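Long-range contacts in pheromone cOB1/lipoprotein, YaeC family (Enterococcus faecalis, PDB 4EF1), which probably binds methionine as the substrate-binding lipoprotein of an ABC-type uptake system, and also serves as precursor of the sex pheromone cOB1: residues T39-P44 against N176-V181; D74-G79 against I205-E210; L83-L88 against A240-N245; G102-V107 against K149-H154. All coordinates share one frame; numbering follows the deposited sequence. Where two conformers were deposited one is given.

Interaction 1: residues T39-P44 against N176-V181. With MSE (selenomethionine), chain C.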
loop_
_atom_site.group_PDB
_atom_site.type_symbol
_atom_site.label_atom_id
_atom_site.label_comp_id
_atom_site.label_asym_id
_atom_site.label_seq_id
_atom_site.Cartn_x
_atom_site.Cartn_y
_atom_site.Cartn_z
ATOM N N THR A 39 -11.570 -4.029 -4.906
ATOM C CA THR A 39 -10.666 -3.569 -5.960
ATOM C C THR A 39 -10.249 -2.095 -5.810
ATOM O O THR A 39 -9.501 -1.603 -6.637
ATOM C CB THR A 39 -11.367 -3.767 -7.328
ATOM O OG1 THR A 39 -12.569 -2.993 -7.372
ATOM C CG2 THR A 39 -11.739 -5.241 -7.541
ATOM N N ASP A 40 -10.700 -1.438 -4.728
ATOM C CA ASP A 40 -10.409 -0.014 -4.530
ATOM C C ASP A 40 -9.967 0.276 -3.110
ATOM O O ASP A 40 -9.768 -0.643 -2.304
ATOM C CB ASP A 40 -11.665 0.797 -4.858
ATOM C CG ASP A 40 -12.708 0.654 -3.791
ATOM O OD1 ASP A 40 -12.967 -0.492 -3.379
ATOM O OD2 ASP A 40 -13.182 1.673 -3.313
ATOM N N TYR A 41 -9.786 1.569 -2.791
ATOM C CA TYR A 41 -9.302 1.969 -1.487
ATOM C C TYR A 41 -10.337 2.728 -0.644
ATOM O O TYR A 41 -10.016 3.172 0.445
ATOM C CB TYR A 41 -8.004 2.826 -1.607
ATOM C CG TYR A 41 -6.699 2.186 -2.078
ATOM C CD1 TYR A 41 -6.543 0.807 -2.185
ATOM C CD2 TYR A 41 -5.589 3.000 -2.398
ATOM C CE1 TYR A 41 -5.345 0.255 -2.599
ATOM C CE2 TYR A 41 -4.403 2.439 -2.799
ATOM C CZ TYR A 41 -4.289 1.074 -2.908
ATOM O OH TYR A 41 -3.101 0.501 -3.302
ATOM N N VAL A 42 -11.583 2.801 -1.113
ATOM C CA VAL A 42 -12.665 3.470 -0.437
ATOM C C VAL A 42 -13.610 2.440 0.185
ATOM O O VAL A 42 -13.838 2.467 1.383
ATOM C CB VAL A 42 -13.409 4.421 -1.412
ATOM C CG1 VAL A 42 -14.663 4.998 -0.784
ATOM C CG2 VAL A 42 -12.455 5.550 -1.884
ATOM N N LEU A 43 -14.111 1.513 -0.629
ATOM C CA LEU A 43 -15.129 0.554 -0.202
ATOM C C LEU A 43 -14.775 -0.333 1.008
ATOM O O LEU A 43 -15.663 -0.586 1.820
ATOM C CB LEU A 43 -15.657 -0.290 -1.369
ATOM C CG LEU A 43 -16.544 0.454 -2.415
ATOM C CD1 LEU A 43 -16.993 -0.544 -3.487
ATOM C CD2 LEU A 43 -17.789 1.138 -1.825
ATOM N N PRO A 44 -13.519 -0.767 1.143
ATOM C CA PRO A 44 -13.142 -1.535 2.360
ATOM C C PRO A 44 -13.324 -0.783 3.677
ATOM O O PRO A 44 -13.654 -1.406 4.708
ATOM C CB PRO A 44 -11.679 -1.894 2.144
ATOM C CG PRO A 44 -11.369 -1.567 0.732
ATOM C CD PRO A 44 -12.374 -0.623 0.207
ATOM N N ASN A 176 0.904 1.365 -6.791
ATOM C CA ASN A 176 0.979 0.665 -5.501
ATOM C C ASN A 176 1.221 -0.825 -5.814
ATOM O O ASN A 176 0.645 -1.387 -6.746
ATOM C CB ASN A 176 -0.304 0.821 -4.649
ATOM C CG ASN A 176 -0.627 2.256 -4.306
ATOM O OD1 ASN A 176 -1.333 2.932 -5.069
ATOM N ND2 ASN A 176 -0.195 2.707 -3.130
ATOM N N SER A 177 2.081 -1.460 -5.042
ATOM C CA SER A 177 2.518 -2.845 -5.334
ATOM C C SER A 177 1.414 -3.875 -5.381
ATOM O O SER A 177 1.521 -4.818 -6.151
ATOM C CB SER A 177 3.609 -3.287 -4.382
ATOM O OG SER A 177 4.732 -2.450 -4.512
ATOM N N ASN A 178 0.354 -3.682 -4.592
ATOM C CA ASN A 178 -0.786 -4.609 -4.615
ATOM C C ASN A 178 -1.368 -4.701 -6.020
ATOM O O ASN A 178 -1.589 -5.794 -6.548
ATOM C CB ASN A 178 -1.847 -4.267 -3.539
ATOM C CG ASN A 178 -2.653 -3.043 -3.839
ATOM O OD1 ASN A 178 -2.194 -1.928 -3.628
ATOM N ND2 ASN A 178 -3.883 -3.245 -4.362
ATOM N N PHE A 179 -1.512 -3.548 -6.662
ATOM C CA PHE A 179 -2.009 -3.501 -8.040
ATOM C C PHE A 179 -0.955 -3.998 -9.051
ATOM O O PHE A 179 -1.286 -4.745 -9.992
ATOM C CB PHE A 179 -2.490 -2.092 -8.399
ATOM C CG PHE A 179 -3.635 -1.605 -7.581
ATOM C CD1 PHE A 179 -4.817 -2.310 -7.530
ATOM C CD2 PHE A 179 -3.550 -0.403 -6.883
ATOM C CE1 PHE A 179 -5.884 -1.842 -6.766
ATOM C CE2 PHE A 179 -4.605 0.058 -6.135
ATOM C CZ PHE A 179 -5.770 -0.651 -6.079
ATOM N N ALA A 180 0.296 -3.599 -8.859
ATOM C CA ALA A 180 1.376 -3.958 -9.772
ATOM C C ALA A 180 1.577 -5.463 -9.801
ATOM O O ALA A 180 1.608 -6.094 -10.876
ATOM C CB ALA A 180 2.675 -3.239 -9.387
ATOM N N VAL A 181 1.669 -6.052 -8.604
ATOM C CA VAL A 181 1.842 -7.512 -8.476
ATOM C C VAL A 181 0.679 -8.286 -9.078
ATOM O O VAL A 181 0.888 -9.239 -9.796
ATOM C CB VAL A 181 2.115 -7.910 -7.023
ATOM C CG1 VAL A 181 2.007 -9.429 -6.848
ATOM C CG2 VAL A 181 3.536 -7.411 -6.671
HETATM N N MSE C 301 -1.107 -1.829 -0.511
HETATM C CA MSE C 301 -0.910 -0.334 -0.680
HETATM C C MSE C 301 0.531 0.110 -0.414
HETATM O O MSE C 301 1.144 -0.345 0.563
HETATM O OXT MSE C 301 1.069 0.994 -1.134
HETATM C CB MSE C 301 -1.889 0.473 0.174
HETATM C CG MSE C 301 -1.874 1.987 -0.064
HETATM SE SE MSE C 301 -2.934 2.896 1.260
HETATM C CE MSE C 301 -4.752 2.283 0.726
#
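Tyr41 and Asn178 meet through a short hydrogen bond, 2.6 Å from Tyr41 OH to Asn178 OD1, in which the phenol donates in the carbonyl plane onto a lone pair of the amide oxygen. This is the dense side of the contact. Tyr41 OH also lies 3.1 Å from Asn176 CB, and Tyr41 CZ comes to 3.4 Å from Phe179 CE2. The Tyr41 and Phe179 rings are offset, their planes at 28° and their centroids 5.2 Å apart, with little overlap. Asn178 ND2 sits over the centre of the Phe179 ring, since chi1 of 73° tucks the amide between its own backbone N and carbonyl carbon. The bound selenomethionine closes the other side of this group, consistent with the ligand-filled cleft of a two-lobed periplasmic binding protein. Its CE stands over the centre of the Tyr41 face, 3.3 Å from Tyr41 CD2, and its amino N makes a weak bond to Asn178 OD1. Asn176 ND2 donates to the ligand OXT at 2.9 Å, nearly straight at 165°, and is also bonded to Asp113. Toward solvent the contact thins: exposed Thr39 brings only its carbonyl O near the Phe179 edge, 3.6 Å from Phe179 CE1.

Interaction 2: residues D74-G79 against I205-E210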
loop_
_atom_site.group_PDB
_atom_site.type_symbol
_atom_site.label_atom_id
_atom_site.label_comp_id
_atom_site.label_asym_id
_atom_site.label_seq_id
_atom_site.Cartn_x
_atom_site.Cartn_y
_atom_site.Cartn_z
ATOM N N ASP A 74 -14.784 5.830 13.059
ATOM C CA ASP A 74 -14.394 5.492 14.432
ATOM C C ASP A 74 -13.710 4.108 14.397
ATOM O O ASP A 74 -14.278 3.097 14.811
ATOM C CB ASP A 74 -15.646 5.545 15.319
ATOM C CG ASP A 74 -15.355 5.320 16.792
ATOM O OD1 ASP A 74 -14.224 5.608 17.233
ATOM O OD2 ASP A 74 -16.291 4.853 17.506
ATOM N N PHE A 75 -12.480 4.082 13.873
ATOM C CA PHE A 75 -11.687 2.870 13.713
ATOM C C PHE A 75 -10.405 2.909 14.540
ATOM O O PHE A 75 -10.007 3.954 15.047
ATOM C CB PHE A 75 -11.213 2.723 12.267
ATOM C CG PHE A 75 -12.293 2.630 11.223
ATOM C CD1 PHE A 75 -13.624 2.282 11.518
ATOM C CD2 PHE A 75 -11.933 2.795 9.891
ATOM C CE1 PHE A 75 -14.572 2.177 10.502
ATOM C CE2 PHE A 75 -12.889 2.711 8.881
ATOM C CZ PHE A 75 -14.200 2.386 9.182
ATOM N N VAL A 76 -9.756 1.755 14.647
ATOM C CA VAL A 76 -8.455 1.624 15.302
ATOM C C VAL A 76 -7.527 0.705 14.474
ATOM O O VAL A 76 -7.935 -0.113 13.694
ATOM C CB VAL A 76 -8.544 1.117 16.785
ATOM C CG1 VAL A 76 -9.218 2.116 17.682
ATOM C CG2 VAL A 76 -9.244 -0.238 16.870
ATOM N N ASN A 77 -6.242 0.925 14.643
ATOM C CA ASN A 77 -5.200 0.123 14.036
ATOM C C ASN A 77 -4.907 -1.088 14.911
ATOM O O ASN A 77 -4.338 -0.944 16.005
ATOM C CB ASN A 77 -3.964 1.009 13.892
ATOM C CG ASN A 77 -2.766 0.294 13.363
ATOM O OD1 ASN A 77 -2.790 -0.908 13.002
ATOM N ND2 ASN A 77 -1.685 1.056 13.272
ATOM N N ALA A 78 -5.249 -2.275 14.409
ATOM C CA ALA A 78 -4.982 -3.531 15.130
ATOM C C ALA A 78 -3.553 -4.081 14.962
ATOM O O ALA A 78 -3.196 -5.065 15.614
ATOM C CB ALA A 78 -5.982 -4.589 14.716
ATOM N N GLY A 79 -2.768 -3.537 14.041
ATOM C CA GLY A 79 -1.354 -3.909 13.936
ATOM C C GLY A 79 -0.870 -3.971 12.498
ATOM O O GLY A 79 -1.594 -4.380 11.617
ATOM N N ILE A 205 -4.055 -4.195 9.839
ATOM C CA ILE A 205 -5.402 -4.709 10.083
ATOM C C ILE A 205 -6.094 -3.566 10.794
ATOM O O ILE A 205 -5.606 -3.110 11.796
ATOM C CB ILE A 205 -5.438 -5.937 10.980
ATOM C CG1 ILE A 205 -4.673 -7.094 10.335
ATOM C CG2 ILE A 205 -6.882 -6.344 11.288
ATOM C CD1 ILE A 205 -5.270 -7.571 9.029
ATOM N N ALA A 206 -7.255 -3.156 10.294
ATOM C CA ALA A 206 -8.042 -2.079 10.935
ATOM C C ALA A 206 -9.392 -2.663 11.353
ATOM O O ALA A 206 -9.933 -3.462 10.652
ATOM C CB ALA A 206 -8.225 -0.918 9.968
ATOM N N VAL A 207 -9.928 -2.200 12.470
ATOM C CA VAL A 207 -11.240 -2.625 12.990
ATOM C C VAL A 207 -11.970 -1.425 13.541
ATOM O O VAL A 207 -11.356 -0.370 13.719
ATOM C CB VAL A 207 -11.107 -3.721 14.116
ATOM C CG1 VAL A 207 -10.462 -4.988 13.533
ATOM C CG2 VAL A 207 -10.341 -3.212 15.352
ATOM N N ARG A 208 -13.270 -1.581 13.845
ATOM C CA ARG A 208 -14.032 -0.521 14.492
ATOM C C ARG A 208 -13.535 -0.419 15.933
ATOM O O ARG A 208 -13.100 -1.428 16.533
ATOM C CB ARG A 208 -15.549 -0.810 14.458
ATOM C CG ARG A 208 -16.184 -0.755 13.070
ATOM C CD ARG A 208 -17.716 -0.888 13.092
ATOM N NE ARG A 208 -18.133 -2.167 13.656
ATOM C CZ ARG A 208 -18.073 -3.356 13.045
ATOM N NH1 ARG A 208 -17.707 -3.474 11.788
ATOM N NH2 ARG A 208 -18.482 -4.437 13.676
ATOM N N LYS A 209 -13.612 0.782 16.498
ATOM C CA LYS A 209 -13.106 1.018 17.850
ATOM C C LYS A 209 -13.679 0.070 18.907
ATOM O O LYS A 209 -12.937 -0.423 19.737
ATOM C CB LYS A 209 -13.281 2.482 18.289
ATOM C CG LYS A 209 -12.776 2.718 19.723
ATOM C CD LYS A 209 -12.338 4.137 20.020
ATOM C CE LYS A 209 -11.619 4.211 21.365
ATOM N NZ LYS A 209 -10.379 3.374 21.366
ATOM N N GLU A 210 -14.975 -0.230 18.838
ATOM C CA GLU A 210 -15.582 -1.166 19.796
ATOM C C GLU A 210 -14.960 -2.593 19.799
ATOM O O GLU A 210 -15.129 -3.336 20.774
ATOM C CB GLU A 210 -17.109 -1.245 19.600
ATOM C CG GLU A 210 -17.585 -1.799 18.253
ATOM C CD GLU A 210 -17.923 -0.734 17.224
ATOM O OE1 GLU A 210 -17.415 0.415 17.298
ATOM O OE2 GLU A 210 -18.759 -1.041 16.355
#
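Two neighbouring antiparallel strands of the six-stranded mixed sheet, 75-83 and 203-208, pair here near the end of one lobe, about 17 Å from the centre of the chain to the centre of the contact. Val76 and Val207 form a hydrogen-bonded pair: Val76 N donates to Val207 O at 2.8 Å, and Val207 N returns a bond to Val76 O at 3.1 Å. Their side chains lie on the same face of the sheet, where Val76 CG2 and Val207 CG2 touch at 3.5 Å. In both valines CG1 stands anti to the carbonyl carbon (chi1 -66° and -63°), which leaves CG2 of each as the branch that meets its partner. Helix 215-225 packs on this face, with Val217 against Val207 and Ala78. Asn77 and Ala206 form the next, non-hydrogen-bonded pair and face the other way, toward helix 61-71. Phe75 and Arg208 also pair, but their side chains head for different parts of the fold; the Phe75 ring runs to helices 43-50 and 61-71, whereas Arg208 is held by Leu48 O and by a salt bridge to Glu210. At the glycine end, Ile205 N reaches Gly79 O at 3.0 Å, and Asn77 OD1 bonds Gly79 N in an Asx turn. The outer end is more exposed. There Lys209 N donates to Asp74 O at 2.9 Å. The Lys209 amine forms a salt bridge with Glu212, and Asp74 touches the aliphatic part of the lysine, its OD1 3.4 Å from Lys209 CB.

Interaction 3: residues L83-L88 against A240-N245. With MSE (selenomethionine), chain C.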
loop_
_atom_site.group_PDB
_atom_site.type_symbol
_atom_site.label_atom_id
_atom_site.label_comp_id
_atom_site.label_asym_id
_atom_site.label_seq_id
_atom_site.Cartn_x
_atom_site.Cartn_y
_atom_site.Cartn_z
ATOM N N LEU A 83 4.997 -4.520 4.493
ATOM C CA LEU A 83 5.374 -3.343 3.680
ATOM C C LEU A 83 5.346 -3.719 2.193
ATOM O O LEU A 83 5.632 -4.895 1.800
ATOM C CB LEU A 83 6.821 -2.916 3.995
ATOM C CG LEU A 83 7.319 -2.833 5.429
ATOM C CD1 LEU A 83 8.765 -2.344 5.525
ATOM C CD2 LEU A 83 6.384 -1.945 6.241
ATOM N N GLU A 84 5.033 -2.723 1.363
ATOM C CA GLU A 84 5.059 -2.855 -0.096
ATOM C C GLU A 84 5.867 -1.671 -0.686
ATOM O O GLU A 84 5.264 -0.657 -1.089
ATOM C CB GLU A 84 3.632 -2.763 -0.639
ATOM C CG GLU A 84 2.761 -3.904 -0.258
ATOM C CD GLU A 84 1.364 -3.806 -0.856
ATOM O OE1 GLU A 84 1.065 -2.959 -1.783
ATOM O OE2 GLU A 84 0.562 -4.609 -0.359
ATOM N N PRO A 85 7.207 -1.797 -0.720
ATOM C CA PRO A 85 8.052 -0.754 -1.312
ATOM C C PRO A 85 7.509 -0.420 -2.687
ATOM O O PRO A 85 7.359 -1.318 -3.538
ATOM C CB PRO A 85 9.440 -1.416 -1.378
ATOM C CG PRO A 85 9.400 -2.460 -0.323
ATOM C CD PRO A 85 7.999 -2.975 -0.347
ATOM N N VAL A 86 7.128 0.839 -2.864
ATOM C CA VAL A 86 6.426 1.283 -4.054
ATOM C C VAL A 86 7.424 1.650 -5.178
ATOM O O VAL A 86 8.522 2.188 -4.952
ATOM C CB VAL A 86 5.504 2.477 -3.711
ATOM C CG1 VAL A 86 6.338 3.724 -3.409
ATOM C CG2 VAL A 86 4.467 2.720 -4.806
ATOM N N GLY A 87 7.036 1.316 -6.396
ATOM C CA GLY A 87 7.841 1.624 -7.565
ATOM C C GLY A 87 7.252 2.598 -8.566
ATOM O O GLY A 87 6.023 2.788 -8.641
ATOM N N LEU A 88 8.164 3.190 -9.332
ATOM C CA LEU A 88 7.853 3.963 -10.518
ATOM C C LEU A 88 8.141 3.008 -11.668
ATOM O O LEU A 88 9.204 2.363 -11.689
ATOM C CB LEU A 88 8.720 5.226 -10.661
ATOM C CG LEU A 88 8.356 6.494 -9.881
ATOM C CD1 LEU A 88 9.554 7.445 -9.956
ATOM C CD2 LEU A 88 7.062 7.162 -10.358
ATOM N N ALA A 240 9.116 -8.653 -2.745
ATOM C CA ALA A 240 8.343 -7.444 -3.040
ATOM C C ALA A 240 7.362 -7.095 -1.913
ATOM O O ALA A 240 7.011 -5.924 -1.713
ATOM C CB ALA A 240 7.626 -7.585 -4.378
ATOM N N ILE A 241 6.938 -8.124 -1.165
ATOM C CA ILE A 241 6.034 -7.959 -0.011
ATOM C C ILE A 241 6.893 -8.302 1.210
ATOM O O ILE A 241 7.433 -9.398 1.303
ATOM C CB ILE A 241 4.781 -8.865 -0.123
ATOM C CG1 ILE A 241 4.068 -8.697 -1.506
ATOM C CG2 ILE A 241 3.816 -8.595 1.042
ATOM C CD1 ILE A 241 3.564 -7.312 -1.882
ATOM N N VAL A 242 7.030 -7.356 2.134
ATOM C CA VAL A 242 8.042 -7.480 3.214
ATOM C C VAL A 242 7.300 -7.565 4.555
ATOM O O VAL A 242 6.726 -6.560 5.017
ATOM C CB VAL A 242 9.007 -6.262 3.252
ATOM C CG1 VAL A 242 9.987 -6.391 4.420
ATOM C CG2 VAL A 242 9.720 -6.037 1.907
ATOM N N PRO A 243 7.259 -8.756 5.150
ATOM C CA PRO A 243 6.595 -8.902 6.450
ATOM C C PRO A 243 7.255 -8.029 7.509
ATOM O O PRO A 243 8.506 -7.855 7.486
ATOM C CB PRO A 243 6.788 -10.391 6.775
ATOM C CG PRO A 243 7.033 -11.053 5.464
ATOM C CD PRO A 243 7.809 -10.046 4.671
ATOM N N VAL A 244 6.437 -7.468 8.400
ATOM C CA VAL A 244 6.923 -6.760 9.597
ATOM C C VAL A 244 6.360 -7.379 10.870
ATOM O O VAL A 244 5.319 -8.014 10.860
ATOM C CB VAL A 244 6.623 -5.255 9.593
ATOM C CG1 VAL A 244 7.334 -4.609 8.427
ATOM C CG2 VAL A 244 5.116 -4.966 9.561
ATOM N N ASN A 245 7.074 -7.165 11.962
ATOM C CA ASN A 245 6.729 -7.688 13.301
ATOM C C ASN A 245 6.016 -6.703 14.236
ATOM O O ASN A 245 5.549 -7.093 15.271
ATOM C CB ASN A 245 8.010 -8.170 13.985
ATOM C CG ASN A 245 8.600 -9.390 13.307
ATOM O OD1 ASN A 245 7.873 -10.330 12.936
ATOM N ND2 ASN A 245 9.935 -9.408 13.178
HETATM N N MSE C 301 -1.107 -1.829 -0.511
HETATM C CA MSE C 301 -0.910 -0.334 -0.680
HETATM C C MSE C 301 0.531 0.110 -0.414
HETATM O O MSE C 301 1.144 -0.345 0.563
HETATM O OXT MSE C 301 1.069 0.994 -1.134
HETATM C CB MSE C 301 -1.889 0.473 0.174
HETATM C CG MSE C 301 -1.874 1.987 -0.064
HETATM SE SE MSE C 301 -2.934 2.896 1.260
HETATM C CE MSE C 301 -4.752 2.283 0.726
HETATM O O HOH W 1 7.101 -3.970 -3.690
#
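Val244 meets Leu83 crosswise, its CG1 pushed against the leucine branch point, 3.5 Å from Leu83 CG, closer than usual for two carbons. The torsion of Val244 (chi1 -62°) swings CG1 anti to the carbonyl carbon and presents it to CG and both methyls of Leu83. Val242 lies on the same face as Leu83, and its CG2 approaches Pro85 CD, again crosswise. Beneath them the backbones form an antiparallel hydrogen-bonded pair: Leu83 N to Val242 O is 2.7 Å, and Val242 N to Leu83 O is 2.8 Å. Glu84 and Ile241 instead extend alongside each other in one direction, Glu84 CG lying 3.9 Å from Ile241 CD1. A water bridges the parting chains, donating to Pro85 O at 2.7 Å and to Ala240 O at 2.8 Å. The extended Glu84 chain carries its carboxylate to the ligand, where OE1 accepts from the selenomethionine N at 2.8 Å. His82 bonds OE2 and would probably steady the carboxylate. Strand 242-243, at the edge of its sheet, pairs with strand 75-83 just before the chain passes to strand 87-89 of the other sheet, in keeping with the hinge and ligand cleft of periplasmic binding proteins.

Interaction 4: residues G102-V107 against K149-H154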
loop_
_atom_site.group_PDB
_atom_site.type_symbol
_atom_site.label_atom_id
_atom_site.label_comp_id
_atom_site.label_asym_id
_atom_site.label_seq_id
_atom_site.Cartn_x
_atom_site.Cartn_y
_atom_site.Cartn_z
ATOM N N GLY A 102 11.123 18.199 -18.319
ATOM C CA GLY A 102 9.729 18.538 -18.514
ATOM C C GLY A 102 8.764 17.391 -18.670
ATOM O O GLY A 102 7.595 17.619 -18.978
ATOM N N SER A 103 9.227 16.162 -18.448
ATOM C CA SER A 103 8.372 15.011 -18.500
ATOM C C SER A 103 7.382 15.068 -17.322
ATOM O O SER A 103 7.667 15.655 -16.276
ATOM C CB SER A 103 9.193 13.705 -18.434
ATOM O OG SER A 103 10.021 13.532 -19.573
ATOM N N THR A 104 6.230 14.443 -17.525
ATOM C CA THR A 104 5.202 14.298 -16.514
ATOM C C THR A 104 5.305 12.911 -15.853
ATOM O O THR A 104 5.355 11.873 -16.543
ATOM C CB THR A 104 3.793 14.508 -17.114
ATOM O OG1 THR A 104 3.747 15.784 -17.794
ATOM C CG2 THR A 104 2.664 14.401 -16.023
ATOM N N ILE A 105 5.310 12.927 -14.525
ATOM C CA ILE A 105 5.292 11.740 -13.699
ATOM C C ILE A 105 3.856 11.626 -13.199
ATOM O O ILE A 105 3.287 12.604 -12.681
ATOM C CB ILE A 105 6.293 11.858 -12.523
ATOM C CG1 ILE A 105 7.714 12.144 -13.017
ATOM C CG2 ILE A 105 6.270 10.595 -11.632
ATOM C CD1 ILE A 105 8.328 11.073 -13.898
ATOM N N TYR A 106 3.252 10.464 -13.423
ATOM C CA TYR A 106 1.868 10.175 -13.034
ATOM C C TYR A 106 1.820 9.414 -11.714
ATOM O O TYR A 106 2.488 8.381 -11.554
ATOM C CB TYR A 106 1.122 9.347 -14.105
ATOM C CG TYR A 106 0.601 10.161 -15.258
ATOM C CD1 TYR A 106 1.479 10.713 -16.180
ATOM C CD2 TYR A 106 -0.794 10.397 -15.440
ATOM C CE1 TYR A 106 1.006 11.461 -17.240
ATOM C CE2 TYR A 106 -1.251 11.172 -16.490
ATOM C CZ TYR A 106 -0.352 11.677 -17.394
ATOM O OH TYR A 106 -0.797 12.433 -18.452
ATOM N N VAL A 107 1.086 9.998 -10.764
ATOM C CA VAL A 107 0.888 9.400 -9.442
ATOM C C VAL A 107 -0.616 9.422 -9.168
ATOM O O VAL A 107 -1.359 10.198 -9.802
ATOM C CB VAL A 107 1.688 10.123 -8.332
ATOM C CG1 VAL A 107 3.182 10.115 -8.646
ATOM C CG2 VAL A 107 1.159 11.532 -8.094
ATOM N N LYS A 149 13.062 19.481 -14.194
ATOM C CA LYS A 149 11.830 20.249 -14.297
ATOM C C LYS A 149 10.632 19.337 -14.548
ATOM O O LYS A 149 9.799 19.593 -15.397
ATOM C CB LYS A 149 11.951 21.361 -15.358
ATOM C CG LYS A 149 13.084 22.358 -15.034
ATOM C CD LYS A 149 13.807 22.903 -16.262
ATOM C CE LYS A 149 14.783 24.056 -15.972
ATOM N NZ LYS A 149 15.831 24.145 -17.038
ATOM N N LEU A 150 10.546 18.287 -13.739
ATOM C CA LEU A 150 9.495 17.332 -13.844
ATOM C C LEU A 150 8.144 17.932 -13.475
ATOM O O LEU A 150 8.037 18.834 -12.615
ATOM C CB LEU A 150 9.808 16.087 -13.008
ATOM C CG LEU A 150 11.008 15.250 -13.389
ATOM C CD1 LEU A 150 11.182 14.108 -12.383
ATOM C CD2 LEU A 150 10.882 14.718 -14.813
ATOM N N LYS A 151 7.137 17.483 -14.211
ATOM C CA LYS A 151 5.764 17.826 -13.958
ATOM C C LYS A 151 5.115 16.645 -13.289
ATOM O O LYS A 151 5.532 15.457 -13.469
ATOM C CB LYS A 151 5.031 18.171 -15.261
ATOM C CG LYS A 151 5.575 19.378 -16.018
ATOM C CD LYS A 151 4.951 19.467 -17.416
ATOM C CE LYS A 151 5.608 20.523 -18.274
ATOM N NZ LYS A 151 7.015 20.193 -18.627
ATOM N N PHE A 152 4.073 16.922 -12.518
ATOM C CA PHE A 152 3.337 15.839 -11.837
ATOM C C PHE A 152 1.829 15.855 -12.137
ATOM O O PHE A 152 1.177 16.855 -11.960
ATOM C CB PHE A 152 3.588 15.916 -10.328
ATOM C CG PHE A 152 5.044 15.803 -9.968
ATOM C CD1 PHE A 152 5.610 14.544 -9.725
ATOM C CD2 PHE A 152 5.852 16.916 -9.917
ATOM C CE1 PHE A 152 6.954 14.418 -9.383
ATOM C CE2 PHE A 152 7.204 16.803 -9.605
ATOM C CZ PHE A 152 7.747 15.549 -9.336
ATOM N N ASN A 153 1.300 14.714 -12.565
ATOM C CA ASN A 153 -0.154 14.548 -12.692
ATOM C C ASN A 153 -0.629 13.593 -11.596
ATOM O O ASN A 153 -0.218 12.407 -11.570
ATOM C CB ASN A 153 -0.507 14.030 -14.063
ATOM C CG ASN A 153 -2.004 13.901 -14.296
ATOM O OD1 ASN A 153 -2.719 13.279 -13.518
ATOM N ND2 ASN A 153 -2.461 14.471 -15.384
ATOM N N HIS A 154 -1.477 14.123 -10.700
ATOM C CA HIS A 154 -2.035 13.357 -9.556
ATOM C C HIS A 154 -3.560 13.282 -9.575
ATOM O O HIS A 154 -4.227 13.288 -8.533
ATOM C CB HIS A 154 -1.504 13.953 -8.257
ATOM C CG HIS A 154 -1.796 15.437 -8.085
ATOM N ND1 HIS A 154 -3.024 15.910 -7.842
ATOM C CD2 HIS A 154 -0.958 16.542 -8.134
ATOM C CE1 HIS A 154 -2.978 17.260 -7.724
ATOM N NE2 HIS A 154 -1.724 17.648 -7.880
HETATM O O HOH W 2 -2.664 10.414 -12.152
#
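Gly102 O accepts the shortest direct polar bond between the segments, 2.7 Å from Lys151 NZ, met on a lone pair in the carbonyl plane. The lysine chain is extended as far as CE and bends at its last torsion (chi4 67°), which folds the amine back over the glycine. From there the strands run parallel at 25°, joined by a ladder in which Lys151 N donates to Ser103 O at 2.8 Å, Ile105 N to Lys151 O, Asn153 N to Ile105 O and Val107 N to Asn153 O. On the face with Lys151, the Asn153 amide stacks on the Tyr106 ring, their planes 14° apart. Asn153 CB makes a CH-pi contact, 3.9 Å from the centroid of the Tyr106 ring, while Asn153 OD1 bonds Glu155 N. Thr104 CG2 adds to this row, 3.7 Å from Asn153 CB. The other face is apolar: Ile105 CB meets Phe152 CD1 at 3.9 Å, and Ile105 CG1 meets Leu150 CD1 at 4.0 Å. Strand 151-156 is the edge of the five-stranded sheet, and 104-108 lies between it and 172-175; helix 114-123 covers the Ile105 and Phe152 face, whereas helix 161-166 packs against Tyr106 on the other.

Overall arrangement
Interactions 1 and 3 lie near the centre of the chain, the first buried and the second partly so, and both meet the same selenomethionine; they touch where Ser177 and Asn178 approach Glu84 and Pro85. Interaction 1 joins polar side chains and rings, whereas interaction 3 combines a two-bond strand pairing with its ligand-facing Glu84. Interactions 2 and 4 lie on opposite sides of the chain's centre, their own centres about 35 Å apart, and are partly buried strand pairings, antiparallel in the first and parallel in the second, dominated by backbone bonds. Interaction 3 connects the two sheets: strand 75-83 runs into it from interaction 2, while Leu88 packs on Ile105 of interaction 4.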